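Local structure of teichoic acid D-alanine hydrolase (Staphylococcus aureus, 5ZH8) at residues Asp169-Tyr180 / Lys207-Val218. The protein removes D-alanyl esters from the wall teichoic acid and lipoteichoic acid of the cell envelope, and affects methicillin resistance and autolysis. Sequence-based numbering, arbitrary orientation.
Sequences DLMLHQSGLYKY and KKHMYNDGNYLV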
loop_
_atom_site.group_PDB
_atom_site.type_symbol
_atom_site.label_atom_id
_atom_site.label_comp_id
_atom_site.label_asym_id
_atom_site.label_seq_id
_atom_site.Cartn_x
_atom_site.Cartn_y
_atom_site.Cartn_z
ATOM N N ASP A 169 20.611 16.444 -11.444
ATOM C CA ASP A 169 19.307 16.020 -11.957
ATOM C C ASP A 169 18.918 14.608 -11.505
ATOM O O ASP A 169 17.735 14.312 -11.354
ATOM C CB ASP A 169 19.267 16.127 -13.486
ATOM C CG ASP A 169 19.172 17.564 -13.972
ATOM O OD1 ASP A 169 19.061 18.471 -13.129
ATOM O OD2 ASP A 169 19.212 17.790 -15.201
ATOM N N LEU A 170 19.904 13.743 -11.293
ATOM C CA LEU A 170 19.660 12.443 -10.680
ATOM C C LEU A 170 19.288 12.629 -9.216
ATOM O O LEU A 170 18.279 12.110 -8.748
ATOM C CB LEU A 170 20.902 11.562 -10.756
ATOM C CG LEU A 170 21.465 11.201 -12.125
ATOM C CD1 LEU A 170 22.836 10.571 -11.953
ATOM C CD2 LEU A 170 20.542 10.247 -12.855
ATOM N N MET A 171 20.120 13.379 -8.503
ATOM C CA MET A 171 19.923 13.669 -7.087
ATOM C C MET A 171 18.541 14.256 -6.799
ATOM O O MET A 171 17.916 13.901 -5.801
ATOM C CB MET A 171 21.024 14.628 -6.605
ATOM C CG MET A 171 20.959 15.020 -5.137
ATOM S SD MET A 171 19.863 16.418 -4.809
ATOM C CE MET A 171 20.783 17.782 -5.506
ATOM N N LEU A 172 18.070 15.140 -7.676
ATOM C CA LEU A 172 16.783 15.821 -7.493
ATOM C C LEU A 172 15.587 15.070 -8.103
ATOM O O LEU A 172 14.461 15.572 -8.052
ATOM C CB LEU A 172 16.840 17.239 -8.090
ATOM C CG LEU A 172 17.800 18.273 -7.493
ATOM C CD1 LEU A 172 17.857 19.507 -8.378
ATOM C CD2 LEU A 172 17.412 18.657 -6.077
ATOM N N HIS A 173 15.823 13.883 -8.666
ATOM C CA HIS A 173 14.791 13.109 -9.378
ATOM C C HIS A 173 14.162 13.875 -10.543
ATOM O O HIS A 173 12.953 14.059 -10.583
ATOM C CB HIS A 173 13.692 12.615 -8.422
ATOM C CG HIS A 173 14.177 11.657 -7.381
ATOM N ND1 HIS A 173 14.690 10.414 -7.691
ATOM C CD2 HIS A 173 14.204 11.752 -6.033
ATOM C CE1 HIS A 173 15.027 9.793 -6.574
ATOM N NE2 HIS A 173 14.748 10.586 -5.555
ATOM N N GLN A 174 14.993 14.312 -11.486
ATOM C CA GLN A 174 14.523 14.994 -12.695
ATOM C C GLN A 174 15.439 14.706 -13.886
ATOM O O GLN A 174 15.715 15.585 -14.705
ATOM C CB GLN A 174 14.417 16.500 -12.447
ATOM C CG GLN A 174 15.716 17.152 -11.996
ATOM C CD GLN A 174 15.594 18.657 -11.825
ATOM O OE1 GLN A 174 14.543 19.173 -11.437
ATOM N NE2 GLN A 174 16.675 19.371 -12.112
ATOM N N SER A 175 15.878 13.455 -13.987
ATOM C CA SER A 175 16.836 13.040 -15.007
ATOM C C SER A 175 16.177 12.704 -16.342
ATOM O O SER A 175 16.794 12.840 -17.398
ATOM C CB SER A 175 17.617 11.829 -14.507
ATOM O OG SER A 175 16.749 10.746 -14.228
ATOM N N GLY A 176 14.927 12.256 -16.290
ATOM C CA GLY A 176 14.214 11.813 -17.484
ATOM C C GLY A 176 14.415 10.339 -17.778
ATOM O O GLY A 176 13.975 9.848 -18.816
ATOM N N LEU A 177 15.064 9.628 -16.860
ATOM C CA LEU A 177 15.249 8.191 -16.992
ATOM C C LEU A 177 13.916 7.496 -16.730
ATOM O O LEU A 177 13.160 7.902 -15.839
ATOM C CB LEU A 177 16.299 7.685 -15.993
ATOM C CG LEU A 177 17.774 8.028 -16.223
ATOM C CD1 LEU A 177 18.557 7.790 -14.941
ATOM C CD2 LEU A 177 18.372 7.237 -17.370
ATOM N N TYR A 178 13.627 6.455 -17.511
ATOM C CA TYR A 178 12.466 5.606 -17.263
ATOM C C TYR A 178 12.539 5.039 -15.851
ATOM O O TYR A 178 13.629 4.830 -15.316
ATOM C CB TYR A 178 12.397 4.456 -18.277
ATOM C CG TYR A 178 11.907 4.862 -19.650
ATOM C CD1 TYR A 178 10.554 5.074 -19.890
ATOM C CD2 TYR A 178 12.792 5.016 -20.712
ATOM C CE1 TYR A 178 10.098 5.441 -21.144
ATOM C CE2 TYR A 178 12.345 5.389 -21.970
ATOM C CZ TYR A 178 10.996 5.600 -22.178
ATOM O OH TYR A 178 10.539 5.967 -23.420
ATOM N N LYS A 179 11.377 4.795 -15.248
ATOM C CA LYS A 179 11.324 4.266 -13.887
ATOM C C LYS A 179 12.000 2.899 -13.832
ATOM O O LYS A 179 11.829 2.087 -14.737
ATOM C CB LYS A 179 9.883 4.176 -13.387
ATOM C CG LYS A 179 9.694 4.668 -11.959
ATOM C CD LYS A 179 8.234 4.587 -11.527
ATOM C CE LYS A 179 8.095 4.759 -10.020
ATOM N NZ LYS A 179 6.676 4.704 -9.566
ATOM N N TYR A 180 12.767 2.663 -12.767
ATOM C CA TYR A 180 13.574 1.466 -12.635
ATOM C C TYR A 180 12.642 0.285 -12.497
ATOM O O TYR A 180 11.805 0.235 -11.597
ATOM C CB TYR A 180 14.482 1.515 -11.414
ATOM C CG TYR A 180 15.330 0.270 -11.228
ATOM C CD1 TYR A 180 16.286 -0.082 -12.168
ATOM C CD2 TYR A 180 15.185 -0.548 -10.109
ATOM C CE1 TYR A 180 17.077 -1.211 -12.006
ATOM C CE2 TYR A 180 15.972 -1.675 -9.938
ATOM C CZ TYR A 180 16.917 -2.004 -10.888
ATOM O OH TYR A 180 17.691 -3.127 -10.718
ATOM N N LYS A 207 13.785 16.598 -18.000
ATOM C CA LYS A 207 13.807 17.786 -17.138
ATOM C C LYS A 207 12.490 18.055 -16.380
ATOM O O LYS A 207 12.184 19.198 -16.041
ATOM C CB LYS A 207 14.261 19.026 -17.935
ATOM C CG LYS A 207 14.873 20.151 -17.104
ATOM C CD LYS A 207 16.233 19.813 -16.493
ATOM C CE LYS A 207 17.383 19.929 -17.489
ATOM N NZ LYS A 207 18.609 20.494 -16.855
ATOM N N LYS A 208 11.717 17.003 -16.119
ATOM C CA LYS A 208 10.578 17.091 -15.212
ATOM C C LYS A 208 10.780 16.119 -14.070
ATOM O O LYS A 208 11.474 15.116 -14.221
ATOM C CB LYS A 208 9.272 16.772 -15.932
ATOM C CG LYS A 208 8.667 17.952 -16.673
ATOM C CD LYS A 208 7.262 17.640 -17.182
ATOM C CE LYS A 208 7.295 16.677 -18.359
ATOM N NZ LYS A 208 5.972 16.493 -19.022
ATOM N N HIS A 209 10.142 16.402 -12.939
ATOM C CA HIS A 209 10.308 15.577 -11.751
ATOM C C HIS A 209 9.597 14.241 -11.887
ATOM O O HIS A 209 8.488 14.171 -12.408
ATOM C CB HIS A 209 9.815 16.296 -10.498
ATOM C CG HIS A 209 9.898 15.455 -9.263
ATOM N ND1 HIS A 209 8.887 14.599 -8.875
ATOM C CD2 HIS A 209 10.869 15.342 -8.322
ATOM C CE1 HIS A 209 9.231 13.994 -7.750
ATOM N NE2 HIS A 209 10.430 14.424 -7.396
ATOM N N MET A 210 10.260 13.180 -11.443
ATOM C CA MET A 210 9.660 11.860 -11.365
ATOM C C MET A 210 10.473 11.020 -10.389
ATOM O O MET A 210 11.634 10.695 -10.660
ATOM C CB MET A 210 9.658 11.201 -12.745
ATOM C CG MET A 210 8.732 10.005 -12.873
ATOM S SD MET A 210 9.291 8.863 -14.154
ATOM C CE MET A 210 10.329 7.770 -13.186
ATOM N N TYR A 211 9.876 10.669 -9.255
ATOM C CA TYR A 211 10.563 9.841 -8.263
ATOM C C TYR A 211 10.976 8.527 -8.915
ATOM O O TYR A 211 10.221 7.943 -9.689
ATOM C CB TYR A 211 9.674 9.579 -7.046
ATOM C CG TYR A 211 10.446 9.389 -5.768
ATOM C CD1 TYR A 211 10.918 10.489 -5.060
ATOM C CD2 TYR A 211 10.703 8.119 -5.257
ATOM C CE1 TYR A 211 11.625 10.338 -3.877
ATOM C CE2 TYR A 211 11.409 7.953 -4.074
ATOM C CZ TYR A 211 11.867 9.072 -3.385
ATOM O OH TYR A 211 12.576 8.945 -2.206
ATOM N N ASN A 212 12.185 8.080 -8.609
ATOM C CA ASN A 212 12.785 6.956 -9.307
ATOM C C ASN A 212 13.967 6.431 -8.491
ATOM O O ASN A 212 14.977 7.127 -8.335
ATOM C CB ASN A 212 13.244 7.421 -10.697
ATOM C CG ASN A 212 13.737 6.289 -11.580
ATOM O OD1 ASN A 212 13.943 5.160 -11.129
ATOM N ND2 ASN A 212 13.933 6.596 -12.861
ATOM N N ASP A 213 13.834 5.212 -7.970
ATOM C CA ASP A 213 14.933 4.549 -7.266
ATOM C C ASP A 213 16.176 4.504 -8.139
ATOM O O ASP A 213 17.288 4.654 -7.642
ATOM C CB ASP A 213 14.555 3.114 -6.877
ATOM C CG ASP A 213 13.526 3.051 -5.780
ATOM O OD1 ASP A 213 13.257 4.087 -5.143
ATOM O OD2 ASP A 213 12.984 1.949 -5.548
ATOM N N GLY A 214 15.969 4.286 -9.439
ATOM C CA GLY A 214 17.051 4.206 -10.415
ATOM C C GLY A 214 18.045 5.347 -10.360
ATOM O O GLY A 214 19.243 5.126 -10.511
ATOM N N ASN A 215 17.553 6.567 -10.139
ATOM C CA ASN A 215 18.433 7.724 -10.042
ATOM C C ASN A 215 19.512 7.472 -8.998
ATOM O O ASN A 215 20.696 7.642 -9.273
ATOM C CB ASN A 215 17.661 8.988 -9.659
ATOM C CG ASN A 215 16.827 9.548 -10.798
ATOM O OD1 ASN A 215 17.271 9.643 -11.952
ATOM N ND2 ASN A 215 15.604 9.950 -10.464
ATOM N N TYR A 216 19.103 7.061 -7.802
ATOM C CA TYR A 216 20.057 6.860 -6.715
ATOM C C TYR A 216 20.860 5.562 -6.836
ATOM O O TYR A 216 21.902 5.425 -6.194
ATOM C CB TYR A 216 19.375 6.995 -5.348
ATOM C CG TYR A 216 19.259 8.448 -4.934
ATOM C CD1 TYR A 216 18.489 9.341 -5.674
ATOM C CD2 TYR A 216 19.947 8.940 -3.830
ATOM C CE1 TYR A 216 18.389 10.670 -5.310
ATOM C CE2 TYR A 216 19.853 10.270 -3.460
ATOM C CZ TYR A 216 19.079 11.132 -4.206
ATOM O OH TYR A 216 18.986 12.460 -3.852
ATOM N N LEU A 217 20.398 4.626 -7.666
ATOM C CA LEU A 217 21.223 3.466 -8.035
ATOM C C LEU A 217 22.395 3.889 -8.931
ATOM O O LEU A 217 23.512 3.410 -8.754
ATOM C CB LEU A 217 20.391 2.378 -8.724
ATOM C CG LEU A 217 19.297 1.730 -7.876
ATOM C CD1 LEU A 217 18.484 0.766 -8.723
ATOM C CD2 LEU A 217 19.882 1.016 -6.664
ATOM N N VAL A 218 22.134 4.790 -9.880
ATOM C CA VAL A 218 23.184 5.373 -10.724
ATOM C C VAL A 218 24.178 6.190 -9.900
ATOM O O VAL A 218 25.387 6.144 -10.149
ATOM C CB VAL A 218 22.589 6.317 -11.802
ATOM C CG1 VAL A 218 23.685 7.120 -12.501
ATOM C CG2 VAL A 218 21.750 5.530 -12.800
#
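His173 and Asn215 meet at the buried centre of this contact, where the Schellman turn at His173 that ends helix 167-171 packs against the start of helix 213-227. With CG anti to its carbonyl carbon (chi1 -64°), the imidazole swings toward Asn215, whose ND2 donates to His173 ND1 over 3.0 Å. An amide suits the place because its OD1 also accepts from Ser175 OG at 2.6 Å. Tyr211 CD1 lies over one imidazole face, offset toward the rim, the rings oblique at 37°; Tyr216 completes the aromatic cluster, donating OH to Met171 O at 2.6 Å. Asn212 is the N-cap: OD1 takes Gly214 N (2.8 Å) and Tyr180 N (3.2 Å) from opposite faces of its plane. Leu217 CD1 sits over the centre of the Tyr180 ring, an apolar CH-pi contact. The solvent side is looser: exposed Lys207 NZ meets the syn lone pair of Asp169 OD2 at 3.2 Å, and Lys179 touches Met210 CE through CB and CG. Asn215 and the aromatic neighbours together restrain the His173 ring, which, if neutral, probably carries its proton on NE2. By family resemblance, the contact sets Tyr211 (bonded to Ser127) and Asp213 (salt-bridged to Lys130), a Tyr-x-Asn-like pair, beside the probable Ser-x-x-Lys active site.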